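Local coordinates for KLLA0C04147p (Kluyveromyces lactis, PDB 5H2D), which binds ergosterol in its oxysterol-binding protein-related (ORD) domain and probably serves in sterol transfer, at residues Val102-Val107 and Trp267-Arg272; Ser108-Thr113 and Ile239-Arg244; Trp420-Arg423 and Lys427-Asp430. All blocks are in the same frame, centred on the assembly; numbering follows the deposited sequence.

How the interactions relate
Helix 95-108 supplies the first half of interaction 1, and the turn that follows it supplies the first half of interaction 2. The chain then runs through a long series of antiparallel strands before Ile239-Arg244 returns to close interaction 2; Trp267-Arg272 comes later and closes interaction 1, whose loop therefore encloses that of interaction 2. The two contacts touch, with Val107 CG2 lying 3.8 Å from Phe241 CZ, and together fasten one helix and its exit turn to strands 236-241 and 265-272. Interaction 3 follows in series near the C terminus, a short local closure at the end of helix 419-424, its centre about 39 Å from that of interaction 1.

Interaction 1: Val102-Val107 and Trp267-Arg272; sequences VAIFTV and WIFGGR
Phe269 stands up from strand 265-272 and is met by Ile104 and Ala103 of helix 95-108, with Val107 at a longer distance. The short axes of helix and strand run nearly parallel, 18° apart, at a closest approach of 10.4 Å, a gap bridged by the phenylalanine ring. Its CG lies between the backbone N and the carbonyl carbon (chi1 68°), which carries the ring up to the helix.

Ile104 takes one face of that ring. Its CG1 sits 4.1 Å from the centroid of the Phe269 ring and 14° off the normal, the geometry of a CH-pi contact, while the terminal CD1 runs on to lie 4.1 Å from Phe269 CB. The isoleucine and phenylalanine chains run alongside each other in opposing senses, the tip of the one near the base of the other. Ala103 approaches differently, its CB oblique to the ring and 3.9 Å from Phe269 CE2. One helical turn on from Ala103, Val107 CG2 reaches Phe269 CE1 at 4.4 Å, again obliquely.

Val277 and Ala279 of the adjoining strand 276-281 also touch Phe269, and Val277 touches Ile104 too, placing the ring between the helix and the strands beneath it. With only the methyl group of an alanine where Phe269 has its ring, Ile104 CG1 is likely to lose the aromatic face it rests on, and a gap would probably open next to Ala103. Every touching residue is buried and every contact between the segments is carbon to carbon, which implies that hydrophobic burial and shape fit, rather than directed polar bonds, hold the helix over this strand.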
ATOM      1  N   VAL A 102       1.985  15.264   2.902  1.00 16.26           N
ATOM      2  CA  VAL A 102       1.283  14.040   3.301  1.00 15.11           C
ATOM      3  C   VAL A 102       0.215  13.693   2.272  1.00 15.66           C
ATOM      4  O   VAL A 102       0.100  12.539   1.830  1.00 15.27           O
ATOM      5  CB  VAL A 102       0.678  14.189   4.713  1.00 15.58           C
ATOM      6  CG1 VAL A 102      -0.352  13.086   4.984  1.00 15.44           C
ATOM      7  CG2 VAL A 102       1.768  14.151   5.774  1.00 15.03           C
ATOM      8  N   ALA A 103      -0.582  14.689   1.870  1.00 15.20           N
ATOM      9  CA  ALA A 103      -1.650  14.453   0.906  1.00 15.15           C
ATOM     10  C   ALA A 103      -1.096  13.942  -0.410  1.00 14.57           C
ATOM     11  O   ALA A 103      -1.633  12.999  -1.003  1.00 14.74           O
ATOM     12  CB  ALA A 103      -2.443  15.738   0.668  1.00 16.91           C
ATOM     13  N   ILE A 104      -0.045  14.588  -0.910  1.00 15.10           N
ATOM     14  CA  ILE A 104       0.486  14.140  -2.189  1.00 13.57           C
ATOM     15  C   ILE A 104       1.113  12.758  -2.044  1.00 15.94           C
ATOM     16  O   ILE A 104       1.004  11.932  -2.956  1.00 13.76           O
ATOM     17  CB  ILE A 104       1.436  15.202  -2.765  1.00 17.51           C
ATOM     18  CG1 ILE A 104       0.598  16.430  -3.143  1.00 17.72           C
ATOM     19  CG2 ILE A 104       2.167  14.666  -3.989  1.00 16.75           C
ATOM     20  CD1 ILE A 104       1.385  17.684  -3.455  1.00 18.67           C
ATOM     21  N   PHE A 105       1.693  12.444  -0.879  1.00 13.43           N
ATOM     22  CA  PHE A 105       2.078  11.054  -0.629  1.00 13.13           C
ATOM     23  C   PHE A 105       0.900  10.094  -0.812  1.00 12.95           C
ATOM     24  O   PHE A 105       1.059   9.014  -1.400  1.00 12.58           O
ATOM     25  CB  PHE A 105       2.666  10.895   0.774  1.00 12.56           C
ATOM     26  CG  PHE A 105       2.819   9.456   1.194  1.00 14.16           C
ATOM     27  CD1 PHE A 105       3.877   8.692   0.724  1.00 13.51           C
ATOM     28  CD2 PHE A 105       1.899   8.868   2.052  1.00 13.68           C
ATOM     29  CE1 PHE A 105       4.007   7.347   1.102  1.00 14.40           C
ATOM     30  CE2 PHE A 105       2.030   7.545   2.445  1.00 14.41           C
ATOM     31  CZ  PHE A 105       3.083   6.780   1.970  1.00 13.66           C
ATOM     32  N   THR A 106      -0.282  10.437  -0.285  1.00 12.41           N
ATOM     33  CA  THR A 106      -1.404   9.503  -0.413  1.00 13.24           C
ATOM     34  C   THR A 106      -1.835   9.325  -1.863  1.00 13.75           C
ATOM     35  O   THR A 106      -2.376   8.267  -2.212  1.00 15.31           O
ATOM     36  CB  THR A 106      -2.617   9.935   0.434  1.00 14.78           C
ATOM     37  OG1 THR A 106      -3.296  11.042  -0.177  1.00 14.18           O
ATOM     38  CG2 THR A 106      -2.200  10.301   1.866  1.00 15.25           C
ATOM     39  N   VAL A 107      -1.568  10.314  -2.715  1.00 12.44           N
ATOM     40  CA  VAL A 107      -1.919  10.236  -4.129  1.00 12.67           C
ATOM     41  C   VAL A 107      -0.866   9.481  -4.924  1.00 13.44           C
ATOM     42  O   VAL A 107      -1.182   8.857  -5.951  1.00 13.62           O
ATOM     43  CB  VAL A 107      -2.110  11.664  -4.677  1.00 13.20           C
ATOM     44  CG1 VAL A 107      -2.268  11.653  -6.196  1.00 17.11           C
ATOM     45  CG2 VAL A 107      -3.297  12.341  -3.992  1.00 15.55           C
ATOM     46  N   TRP A 267      -3.167  25.898   0.527  1.00 17.93           N
ATOM     47  CA  TRP A 267      -2.491  25.295  -0.611  1.00 21.40           C
ATOM     48  C   TRP A 267      -3.525  24.595  -1.478  1.00 19.77           C
ATOM     49  O   TRP A 267      -4.547  24.114  -0.981  1.00 17.39           O
ATOM     50  CB  TRP A 267      -1.428  24.269  -0.175  1.00 17.64           C
ATOM     51  CG  TRP A 267      -0.449  24.742   0.856  1.00 17.27           C
ATOM     52  CD1 TRP A 267      -0.585  24.667   2.216  1.00 20.20           C
ATOM     53  CD2 TRP A 267       0.833  25.330   0.613  1.00 18.08           C
ATOM     54  NE1 TRP A 267       0.531  25.180   2.830  1.00 20.62           N
ATOM     55  CE2 TRP A 267       1.415  25.599   1.870  1.00 20.27           C
ATOM     56  CE3 TRP A 267       1.544  25.653  -0.543  1.00 17.80           C
ATOM     57  CZ2 TRP A 267       2.672  26.182   2.002  1.00 19.33           C
ATOM     58  CZ3 TRP A 267       2.795  26.226  -0.413  1.00 21.17           C
ATOM     59  CH2 TRP A 267       3.349  26.483   0.851  1.00 21.64           C
ATOM     60  N   ILE A 268      -3.261  24.561  -2.785  1.00 18.00           N
ATOM     61  CA  ILE A 268      -3.990  23.695  -3.703  1.00 20.08           C
ATOM     62  C   ILE A 268      -2.955  22.887  -4.469  1.00 17.99           C
ATOM     63  O   ILE A 268      -1.788  23.265  -4.570  1.00 17.92           O
ATOM     64  CB  ILE A 268      -4.904  24.466  -4.681  1.00 20.01           C
ATOM     65  CG1 ILE A 268      -4.100  25.536  -5.431  1.00 22.62           C
ATOM     66  CG2 ILE A 268      -6.116  25.044  -3.942  1.00 21.48           C
ATOM     67  CD1 ILE A 268      -4.905  26.304  -6.468  1.00 29.08           C
ATOM     68  N   PHE A 269      -3.394  21.747  -4.993  1.00 18.23           N
ATOM     69  CA  PHE A 269      -2.511  20.916  -5.798  1.00 18.59           C
ATOM     70  C   PHE A 269      -3.353  20.162  -6.810  1.00 19.29           C
ATOM     71  O   PHE A 269      -4.575  20.044  -6.672  1.00 19.65           O
ATOM     72  CB  PHE A 269      -1.676  19.961  -4.932  1.00 18.50           C
ATOM     73  CG  PHE A 269      -2.475  18.882  -4.237  1.00 18.94           C
ATOM     74  CD1 PHE A 269      -2.764  17.686  -4.883  1.00 17.79           C
ATOM     75  CD2 PHE A 269      -2.895  19.050  -2.927  1.00 19.03           C
ATOM     76  CE1 PHE A 269      -3.485  16.688  -4.234  1.00 19.47           C
ATOM     77  CE2 PHE A 269      -3.611  18.055  -2.284  1.00 19.93           C
ATOM     78  CZ  PHE A 269      -3.900  16.879  -2.938  1.00 19.77           C
ATOM     79  N   GLY A 270      -2.690  19.662  -7.839  1.00 18.49           N
ATOM     80  CA  GLY A 270      -3.406  18.957  -8.884  1.00 18.50           C
ATOM     81  C   GLY A 270      -2.447  18.424  -9.920  1.00 17.61           C
ATOM     82  O   GLY A 270      -1.281  18.824  -9.992  1.00 18.82           O
ATOM     83  N   GLY A 271      -2.966  17.502 -10.720  1.00 17.22           N
ATOM     84  CA  GLY A 271      -2.191  16.894 -11.779  1.00 17.66           C
ATOM     85  C   GLY A 271      -2.908  15.653 -12.272  1.00 17.15           C
ATOM     86  O   GLY A 271      -4.121  15.528 -12.145  1.00 19.72           O
ATOM     87  N   ARG A 272      -2.130  14.747 -12.840  1.00 16.83           N
ATOM     88  CA  ARG A 272      -2.644  13.462 -13.288  1.00 18.39           C
ATOM     89  C   ARG A 272      -1.938  12.390 -12.474  1.00 16.14           C
ATOM     90  O   ARG A 272      -0.707  12.365 -12.420  1.00 18.47           O
ATOM     91  CB  ARG A 272      -2.436  13.288 -14.795  1.00 21.48           C
ATOM     92  CG  ARG A 272      -3.077  14.426 -15.604  1.00 28.38           C
ATOM     93  CD  ARG A 272      -3.181  14.098 -17.082  1.00 32.27           C
ATOM     94  NE  ARG A 272      -4.421  13.388 -17.387  1.00 38.56           N
ATOM     95  CZ  ARG A 272      -4.591  12.596 -18.440  1.00 38.40           C
ATOM     96  NH1 ARG A 272      -3.593  12.396 -19.291  1.00 42.32           N
ATOM     97  NH2 ARG A 272      -5.755  11.992 -18.634  1.00 39.12           N
TER

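Interaction 2: Ser108-Thr113 and Ile239-Arg244; sequences SSYAST and IHFKAR. With ERG (ergosterol), chain B; SO4 (sulfate ion), chain C.
Tyr110 and Phe241 meet ring to ring, and Tyr110 carries the contact on to the sterol. Its CB points toward strand 236-241 and lies 4.6 Å from Phe241 CE2. With CG anti to the carbonyl carbon (chi1 -72°), the tyrosine ring enters between Phe241 and ergosterol. CD2 is the atom nearest the phenylalanine, 4.2 Å from Phe241 CZ. The pair is an offset edge-to-face arrangement: the Phe241 edge is directed at the Tyr110 face, the centroids are 5.6 Å apart and the planes are inclined at 72°. Para to CD2 across the same ring, CE1 lies 3.7 Å from ergosterol C2, and CZ is also near that carbon. At the tip, OH remains 3.9 Å from ergosterol C2, so the tyrosine touches the sterol's first ring, the one that bears its hydroxyl. Tyr110 is a residue of the ergosterol pocket, with Phe241 as a second-shell neighbour, and Lys205 is hydrogen-bonded to the ligand.

The backbone behind Tyr110 is also secured. Thr113 OG1 donates to Tyr110 O at 2.7 Å, in the carbonyl plane, and Thr113 N donates to the same oxygen; this double grip closes the turn. At the far end of the other segment, the Arg244 guanidinium meets a sulfate edge-on, its NH1 and NH2 both bonding sulfate O2 at 3.2 Å with N-H...O angles of 143°; the ion is probably from the crystallisation liquor.

Within the fold, the turn after helix 95-108 lies between the sterol and strand 236-241. Phe241 also touches Val107 of that helix, while Asn222 of strand 219-230 touches Tyr110 and is hydrogen-bonded to Thr113.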
ATOM      1  N   SER A 108       0.380   9.492  -4.447  1.00 12.47           N
ATOM      2  CA  SER A 108       1.518   9.030  -5.228  1.00 12.54           C
ATOM      3  C   SER A 108       1.488   7.533  -5.509  1.00 12.58           C
ATOM      4  O   SER A 108       2.202   7.081  -6.400  1.00 12.84           O
ATOM      5  CB  SER A 108       2.815   9.380  -4.497  1.00 11.22           C
ATOM      6  OG  SER A 108       2.966   8.631  -3.297  1.00 11.24           O
ATOM      7  N   SER A 109       0.721   6.757  -4.760  1.00 11.72           N
ATOM      8  CA  SER A 109       0.757   5.305  -4.903  1.00 11.68           C
ATOM      9  C   SER A 109      -0.226   4.771  -5.939  1.00 12.75           C
ATOM     10  O   SER A 109      -0.358   3.543  -6.075  1.00 12.78           O
ATOM     11  CB  SER A 109       0.503   4.639  -3.555  1.00 13.96           C
ATOM     12  OG  SER A 109      -0.531   5.311  -2.868  1.00 12.88           O
ATOM     13  N   TYR A 110      -0.875   5.637  -6.714  1.00 10.92           N
ATOM     14  CA  TYR A 110      -1.833   5.143  -7.696  1.00 10.88           C
ATOM     15  C   TYR A 110      -1.269   5.028  -9.106  1.00 12.12           C
ATOM     16  O   TYR A 110      -1.807   4.256  -9.908  1.00 11.53           O
ATOM     17  CB  TYR A 110      -3.124   6.004  -7.648  1.00 12.35           C
ATOM     18  CG  TYR A 110      -3.783   5.614  -6.358  1.00 11.94           C
ATOM     19  CD1 TYR A 110      -4.479   4.411  -6.262  1.00 12.21           C
ATOM     20  CD2 TYR A 110      -3.550   6.335  -5.196  1.00 11.60           C
ATOM     21  CE1 TYR A 110      -4.980   3.979  -5.073  1.00 10.67           C
ATOM     22  CE2 TYR A 110      -4.050   5.903  -3.989  1.00 13.73           C
ATOM     23  CZ  TYR A 110      -4.762   4.718  -3.933  1.00 12.77           C
ATOM     24  OH  TYR A 110      -5.239   4.268  -2.735  1.00 15.99           O
ATOM     25  N   ALA A 111      -0.147   5.681  -9.407  1.00 12.62           N
ATOM     26  CA  ALA A 111       0.452   5.496 -10.724  1.00 12.26           C
ATOM     27  C   ALA A 111       0.790   4.036 -10.978  1.00 11.22           C
ATOM     28  O   ALA A 111       0.657   3.547 -12.106  1.00 13.26           O
ATOM     29  CB  ALA A 111       1.710   6.344 -10.869  1.00 11.79           C
ATOM     30  N   SER A 112       1.238   3.327  -9.942  1.00 11.40           N
ATOM     31  CA  SER A 112       1.656   1.939 -10.092  1.00 12.03           C
ATOM     32  C   SER A 112       0.503   0.993 -10.395  1.00 10.77           C
ATOM     33  O   SER A 112       0.766  -0.152 -10.761  1.00 11.45           O
ATOM     34  CB  SER A 112       2.368   1.463  -8.823  1.00 12.54           C
ATOM     35  OG  SER A 112       1.497   1.536  -7.711  1.00 11.87           O
ATOM     36  N   THR A 113      -0.750   1.438 -10.268  1.00 10.15           N
ATOM     37  CA  THR A 113      -1.883   0.549 -10.546  1.00 10.47           C
ATOM     38  C   THR A 113      -2.208   0.461 -12.036  1.00 10.12           C
ATOM     39  O   THR A 113      -2.861  -0.500 -12.464  1.00 12.97           O
ATOM     40  CB  THR A 113      -3.140   0.990  -9.770  1.00 11.33           C
ATOM     41  OG1 THR A 113      -3.633   2.250 -10.251  1.00 11.46           O
ATOM     42  CG2 THR A 113      -2.852   1.105  -8.280  1.00 12.66           C
ATOM     43  N   ILE A 239      -9.255  15.772  -1.123  1.00 17.30           N
ATOM     44  CA  ILE A 239      -8.686  15.274  -2.370  1.00 17.57           C
ATOM     45  C   ILE A 239      -9.790  14.700  -3.240  1.00 17.23           C
ATOM     46  O   ILE A 239     -10.654  13.961  -2.758  1.00 18.48           O
ATOM     47  CB  ILE A 239      -7.615  14.198  -2.119  1.00 16.63           C
ATOM     48  CG1 ILE A 239      -6.628  14.686  -1.056  1.00 17.56           C
ATOM     49  CG2 ILE A 239      -6.945  13.806  -3.452  1.00 19.55           C
ATOM     50  CD1 ILE A 239      -5.499  13.699  -0.778  1.00 17.61           C
ATOM     51  N   HIS A 240      -9.735  14.995  -4.534  1.00 17.89           N
ATOM     52  CA  HIS A 240     -10.772  14.550  -5.458  1.00 19.96           C
ATOM     53  C   HIS A 240     -10.119  13.790  -6.604  1.00 19.06           C
ATOM     54  O   HIS A 240      -9.451  14.395  -7.446  1.00 20.11           O
ATOM     55  CB  HIS A 240     -11.585  15.744  -5.966  1.00 21.39           C
ATOM     56  CG  HIS A 240     -11.818  16.785  -4.915  1.00 23.26           C
ATOM     57  ND1 HIS A 240     -12.871  16.724  -4.026  1.00 26.93           N
ATOM     58  CD2 HIS A 240     -11.108  17.890  -4.580  1.00 25.19           C
ATOM     59  CE1 HIS A 240     -12.812  17.757  -3.204  1.00 23.84           C
ATOM     60  NE2 HIS A 240     -11.750  18.477  -3.514  1.00 25.48           N
ATOM     61  N   PHE A 241     -10.284  12.460  -6.605  1.00 18.59           N
ATOM     62  CA  PHE A 241      -9.928  11.615  -7.744  1.00 18.60           C
ATOM     63  C   PHE A 241     -11.123  11.575  -8.683  1.00 20.02           C
ATOM     64  O   PHE A 241     -12.179  11.034  -8.332  1.00 20.06           O
ATOM     65  CB  PHE A 241      -9.577  10.195  -7.304  1.00 18.12           C
ATOM     66  CG  PHE A 241      -8.279  10.075  -6.551  1.00 14.86           C
ATOM     67  CD1 PHE A 241      -8.224  10.331  -5.190  1.00 15.94           C
ATOM     68  CD2 PHE A 241      -7.135   9.631  -7.194  1.00 17.14           C
ATOM     69  CE1 PHE A 241      -7.035  10.204  -4.482  1.00 18.72           C
ATOM     70  CE2 PHE A 241      -5.939   9.487  -6.499  1.00 16.40           C
ATOM     71  CZ  PHE A 241      -5.891   9.771  -5.138  1.00 18.69           C
ATOM     72  N   LYS A 242     -10.958  12.128  -9.878  1.00 22.64           N
ATOM     73  CA  LYS A 242     -12.059  12.160 -10.826  1.00 25.55           C
ATOM     74  C   LYS A 242     -12.294  10.772 -11.411  1.00 30.50           C
ATOM     75  O   LYS A 242     -11.349  10.056 -11.752  1.00 33.90           O
ATOM     76  CB  LYS A 242     -11.762  13.179 -11.927  1.00 29.89           C
ATOM     77  CG  LYS A 242     -12.752  13.179 -13.084  1.00 33.88           C
ATOM     78  CD  LYS A 242     -13.196  14.589 -13.441  1.00 37.55           C
ATOM     79  CE  LYS A 242     -14.562  14.894 -12.837  1.00 40.48           C
ATOM     80  NZ  LYS A 242     -15.092  16.228 -13.240  1.00 39.83           N
ATOM     81  N   ALA A 243     -13.563  10.380 -11.489  1.00 29.61           N
ATOM     82  CA  ALA A 243     -13.936   9.102 -12.080  1.00 32.38           C
ATOM     83  C   ALA A 243     -13.965   9.206 -13.599  1.00 36.36           C
ATOM     84  O   ALA A 243     -14.240  10.267 -14.164  1.00 37.12           O
ATOM     85  CB  ALA A 243     -15.301   8.647 -11.564  1.00 31.80           C
ATOM     86  N   ARG A 244     -13.678   8.089 -14.266  1.00 37.67           N
ATOM     87  CA  ARG A 244     -13.710   8.085 -15.722  1.00 36.77           C
ATOM     88  C   ARG A 244     -15.129   8.339 -16.211  1.00 33.12           C
ATOM     89  O   ARG A 244     -16.091   7.746 -15.714  1.00 33.67           O
ATOM     90  CB  ARG A 244     -13.194   6.758 -16.283  1.00 38.62           C
ATOM     91  CG  ARG A 244     -12.852   6.824 -17.769  1.00 35.89           C
ATOM     92  CD  ARG A 244     -13.204   5.538 -18.494  1.00 38.91           C
ATOM     93  NE  ARG A 244     -14.599   5.156 -18.287  1.00 38.42           N
ATOM     94  CZ  ARG A 244     -15.201   4.156 -18.923  1.00 38.04           C
ATOM     95  NH1 ARG A 244     -16.471   3.871 -18.670  1.00 42.00           N
ATOM     96  NH2 ARG A 244     -14.533   3.438 -19.818  1.00 38.42           N
TER
HETATM   97  C1  ERG B1301      -4.891   0.066  -4.670  1.00  9.20           C
HETATM   98  C2  ERG B1301      -3.889   0.702  -3.709  1.00  9.76           C
HETATM   99  C3  ERG B1301      -4.176   0.158  -2.334  1.00 10.84           C
HETATM  100  C4  ERG B1301      -4.028  -1.364  -2.322  1.00 11.30           C
HETATM  101  C5  ERG B1301      -4.797  -1.999  -3.355  1.00 10.61           C
HETATM  102  C6  ERG B1301      -5.317  -3.264  -3.121  1.00 10.14           C
HETATM  103  C7  ERG B1301      -6.023  -3.989  -4.095  1.00 11.51           C
HETATM  104  C8  ERG B1301      -6.223  -3.459  -5.373  1.00  9.91           C
HETATM  105  C9  ERG B1301      -5.901  -2.087  -5.586  1.00 10.00           C
HETATM  106  C10 ERG B1301      -4.812  -1.467  -4.671  1.00 10.36           C
HETATM  107  C11 ERG B1301      -5.688  -1.697  -7.110  1.00 11.85           C
HETATM  108  C12 ERG B1301      -6.660  -2.411  -8.056  1.00 11.14           C
HETATM  109  C13 ERG B1301      -6.558  -3.928  -7.794  1.00 10.89           C
HETATM  110  C14 ERG B1301      -7.066  -4.123  -6.347  1.00  9.71           C
HETATM  111  C15 ERG B1301      -7.191  -5.630  -6.261  1.00 11.42           C
HETATM  112  C16 ERG B1301      -7.709  -6.049  -7.667  1.00 10.00           C
HETATM  113  C17 ERG B1301      -7.621  -4.755  -8.523  1.00 10.55           C
HETATM  114  C18 ERG B1301      -5.139  -4.487  -8.041  1.00 10.93           C
HETATM  115  C19 ERG B1301      -3.437  -1.913  -5.240  1.00 10.28           C
HETATM  116  C20 ERG B1301      -7.370  -5.141  -9.999  1.00 11.72           C
HETATM  117  C21 ERG B1301      -7.181  -3.953 -10.935  1.00 13.03           C
HETATM  118  C22 ERG B1301      -8.596  -5.928 -10.439  1.00 12.25           C
HETATM  119  C23 ERG B1301      -8.484  -7.382 -10.774  1.00 13.49           C
HETATM  120  C24 ERG B1301      -9.736  -8.160 -11.180  1.00 12.13           C
HETATM  121  C25 ERG B1301      -9.373  -9.087 -12.348  1.00 13.74           C
HETATM  122  C26 ERG B1301      -8.914  -8.221 -13.527  1.00 15.98           C
HETATM  123  C27 ERG B1301     -10.570  -9.925 -12.826  1.00 16.98           C
HETATM  124  C28 ERG B1301     -10.175  -8.947  -9.961  1.00 11.57           C
HETATM  125  O1  ERG B1301      -3.274   0.767  -1.342  1.00 12.53           O
HETATM  126  S   SO4 C1302     -17.375  -0.005 -20.682  1.00 33.04           S
HETATM  127  O1  SO4 C1302     -16.528  -0.922 -21.432  1.00 25.12           O
HETATM  128  O2  SO4 C1302     -16.545   1.021 -20.032  1.00 30.67           O
HETATM  129  O3  SO4 C1302     -18.323   0.629 -21.601  1.00 36.79           O
HETATM  130  O4  SO4 C1302     -18.146  -0.760 -19.696  1.00 31.95           O

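Interaction 3: Trp420-Arg423 and Lys427-Asp430; sequences WKQR and KLAD
Gln422 and Lys427 are joined by the one hydrogen bond of this contact, a backbone link that closes the chain on itself at the end of helix 419-424. Lys427 N donates to Gln422 O over 2.9 Å at 160°, approaching 21° out of the carbonyl plane. The bond spans five residues, one more than the regular alpha-helical step, as expected where the chain is leaving the helix. Beyond it the lysine chain bends at its CB-CG bond, and the ammonium end takes no part in the contact.

The apolar contacts centre on Leu428, whose two methyls divide between neighbouring helix residues. CD1 packs against Arg423 CB at 3.6 Å and is also close to Arg423 CG; CD2 lies against Gln422 CB at 4.0 Å. Leu428 therefore touches the hydrocarbon base of the arginine, the two chains crossing at a slant.

The charged end of Arg423 is used differently. Its CG is anti to the backbone N (chi1 177°) and the chain is extended to NE, carrying the guanidinium well past Leu428. Trp420 CZ3 lies 3.8 Å above one face of this group, near its rim.

Arg423 thereby reaches the rest of the fold, in a salt bridge with Glu130 of strand 128-133 and a hydrogen bond to Leu23 O. Trp420 rests on strands 128-133 and 138-146, so the short helix is seated on these strands while Leu428 packs its C-terminal end.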
ATOM      1  N   TRP A 420      10.138  -7.860  15.098  1.00 13.31           N
ATOM      2  CA  TRP A 420      11.511  -7.576  14.698  1.00 12.57           C
ATOM      3  C   TRP A 420      12.510  -8.059  15.745  1.00 15.21           C
ATOM      4  O   TRP A 420      13.588  -8.538  15.381  1.00 14.94           O
ATOM      5  CB  TRP A 420      11.676  -6.083  14.405  1.00 15.86           C
ATOM      6  CG  TRP A 420      10.826  -5.639  13.235  1.00 14.51           C
ATOM      7  CD1 TRP A 420       9.612  -5.019  13.296  1.00 13.40           C
ATOM      8  CD2 TRP A 420      11.120  -5.819  11.841  1.00 15.15           C
ATOM      9  NE1 TRP A 420       9.135  -4.785  12.020  1.00 15.13           N
ATOM     10  CE2 TRP A 420      10.041  -5.264  11.112  1.00 13.64           C
ATOM     11  CE3 TRP A 420      12.196  -6.376  11.138  1.00 14.84           C
ATOM     12  CZ2 TRP A 420      10.009  -5.250   9.720  1.00 14.38           C
ATOM     13  CZ3 TRP A 420      12.165  -6.369   9.752  1.00 14.84           C
ATOM     14  CH2 TRP A 420      11.065  -5.811   9.057  1.00 12.65           C
ATOM     15  N   LYS A 421      12.165  -7.966  17.035  1.00 16.87           N
ATOM     16  CA  LYS A 421      13.063  -8.485  18.068  1.00 16.46           C
ATOM     17  C   LYS A 421      13.177 -10.001  17.980  1.00 17.66           C
ATOM     18  O   LYS A 421      14.285 -10.553  18.038  1.00 17.42           O
ATOM     19  CB  LYS A 421      12.570  -8.063  19.451  1.00 19.42           C
ATOM     20  CG  LYS A 421      12.396  -6.572  19.593  1.00 22.05           C
ATOM     21  CD  LYS A 421      12.113  -6.156  21.029  1.00 26.79           C
ATOM     22  CE  LYS A 421      10.884  -6.830  21.580  1.00 26.97           C
ATOM     23  NZ  LYS A 421      10.506  -6.267  22.911  1.00 30.70           N
ATOM     24  N   GLN A 422      12.050 -10.698  17.841  1.00 16.80           N
ATOM     25  CA  GLN A 422      12.116 -12.150  17.727  1.00 15.95           C
ATOM     26  C   GLN A 422      12.840 -12.562  16.456  1.00 16.80           C
ATOM     27  O   GLN A 422      13.533 -13.580  16.442  1.00 19.70           O
ATOM     28  CB  GLN A 422      10.714 -12.756  17.774  1.00 21.96           C
ATOM     29  CG  GLN A 422       9.965 -12.419  19.049  1.00 23.73           C
ATOM     30  CD  GLN A 422       8.745 -13.292  19.264  1.00 32.26           C
ATOM     31  OE1 GLN A 422       8.553 -14.296  18.577  1.00 32.99           O
ATOM     32  NE2 GLN A 422       7.913 -12.915  20.231  1.00 37.94           N
ATOM     33  N   ARG A 423      12.692 -11.779  15.388  1.00 16.20           N
ATOM     34  CA  ARG A 423      13.444 -12.027  14.161  1.00 16.40           C
ATOM     35  C   ARG A 423      14.943 -11.844  14.390  1.00 15.67           C
ATOM     36  O   ARG A 423      15.756 -12.682  13.980  1.00 17.60           O
ATOM     37  CB  ARG A 423      12.925 -11.081  13.077  1.00 15.16           C
ATOM     38  CG  ARG A 423      13.630 -11.124  11.725  1.00 14.62           C
ATOM     39  CD  ARG A 423      13.177  -9.911  10.932  1.00 12.72           C
ATOM     40  NE  ARG A 423      13.657  -9.887   9.552  1.00 13.32           N
ATOM     41  CZ  ARG A 423      14.844  -9.426   9.173  1.00 15.10           C
ATOM     42  NH1 ARG A 423      15.698  -8.969  10.076  1.00 16.17           N
ATOM     43  NH2 ARG A 423      15.178  -9.421   7.896  1.00 13.92           N
ATOM     44  N   LYS A 427      14.165 -16.440  16.436  1.00 17.38           N
ATOM     45  CA  LYS A 427      13.125 -17.161  17.158  1.00 18.85           C
ATOM     46  C   LYS A 427      11.878 -17.412  16.313  1.00 20.56           C
ATOM     47  O   LYS A 427      10.816 -17.702  16.864  1.00 23.00           O
ATOM     48  CB  LYS A 427      12.745 -16.402  18.430  1.00 20.91           C
ATOM     49  CG  LYS A 427      13.852 -16.350  19.476  1.00 24.78           C
ATOM     50  CD  LYS A 427      14.156 -17.744  19.986  1.00 30.40           C
ATOM     51  CE  LYS A 427      15.081 -17.721  21.196  1.00 36.44           C
ATOM     52  NZ  LYS A 427      15.281 -19.097  21.748  1.00 44.17           N
ATOM     53  N   LEU A 428      11.983 -17.330  14.988  1.00 19.50           N
ATOM     54  CA  LEU A 428      10.797 -17.410  14.138  1.00 20.23           C
ATOM     55  C   LEU A 428      10.580 -18.776  13.492  1.00 24.20           C
ATOM     56  O   LEU A 428       9.537 -18.983  12.858  1.00 21.32           O
ATOM     57  CB  LEU A 428      10.871 -16.343  13.039  1.00 17.00           C
ATOM     58  CG  LEU A 428      10.917 -14.886  13.488  1.00 16.35           C
ATOM     59  CD1 LEU A 428      10.967 -13.971  12.274  1.00 16.36           C
ATOM     60  CD2 LEU A 428       9.692 -14.584  14.354  1.00 16.88           C
ATOM     61  N   ALA A 429      11.503 -19.726  13.661  1.00 20.15           N
ATOM     62  CA  ALA A 429      11.485 -20.925  12.824  1.00 27.17           C
ATOM     63  C   ALA A 429      10.184 -21.708  12.943  1.00 30.01           C
ATOM     64  O   ALA A 429       9.804 -22.415  12.002  1.00 32.47           O
ATOM     65  CB  ALA A 429      12.673 -21.821  13.166  1.00 30.14           C
ATOM     66  N   ASP A 430       9.487 -21.615  14.073  1.00 27.68           N
ATOM     67  CA  ASP A 430       8.228 -22.330  14.236  1.00 34.40           C
ATOM     68  C   ASP A 430       7.035 -21.386  14.370  1.00 31.43           C
ATOM     69  O   ASP A 430       6.003 -21.754  14.939  1.00 34.52           O
ATOM     70  CB  ASP A 430       8.302 -23.283  15.429  1.00 39.73           C
ATOM     71  CG  ASP A 430       8.530 -24.731  15.005  1.00 46.92           C
ATOM     72  OD1 ASP A 430       8.061 -25.114  13.912  1.00 46.63           O
ATOM     73  OD2 ASP A 430       9.176 -25.485  15.764  1.00 50.36           O
TER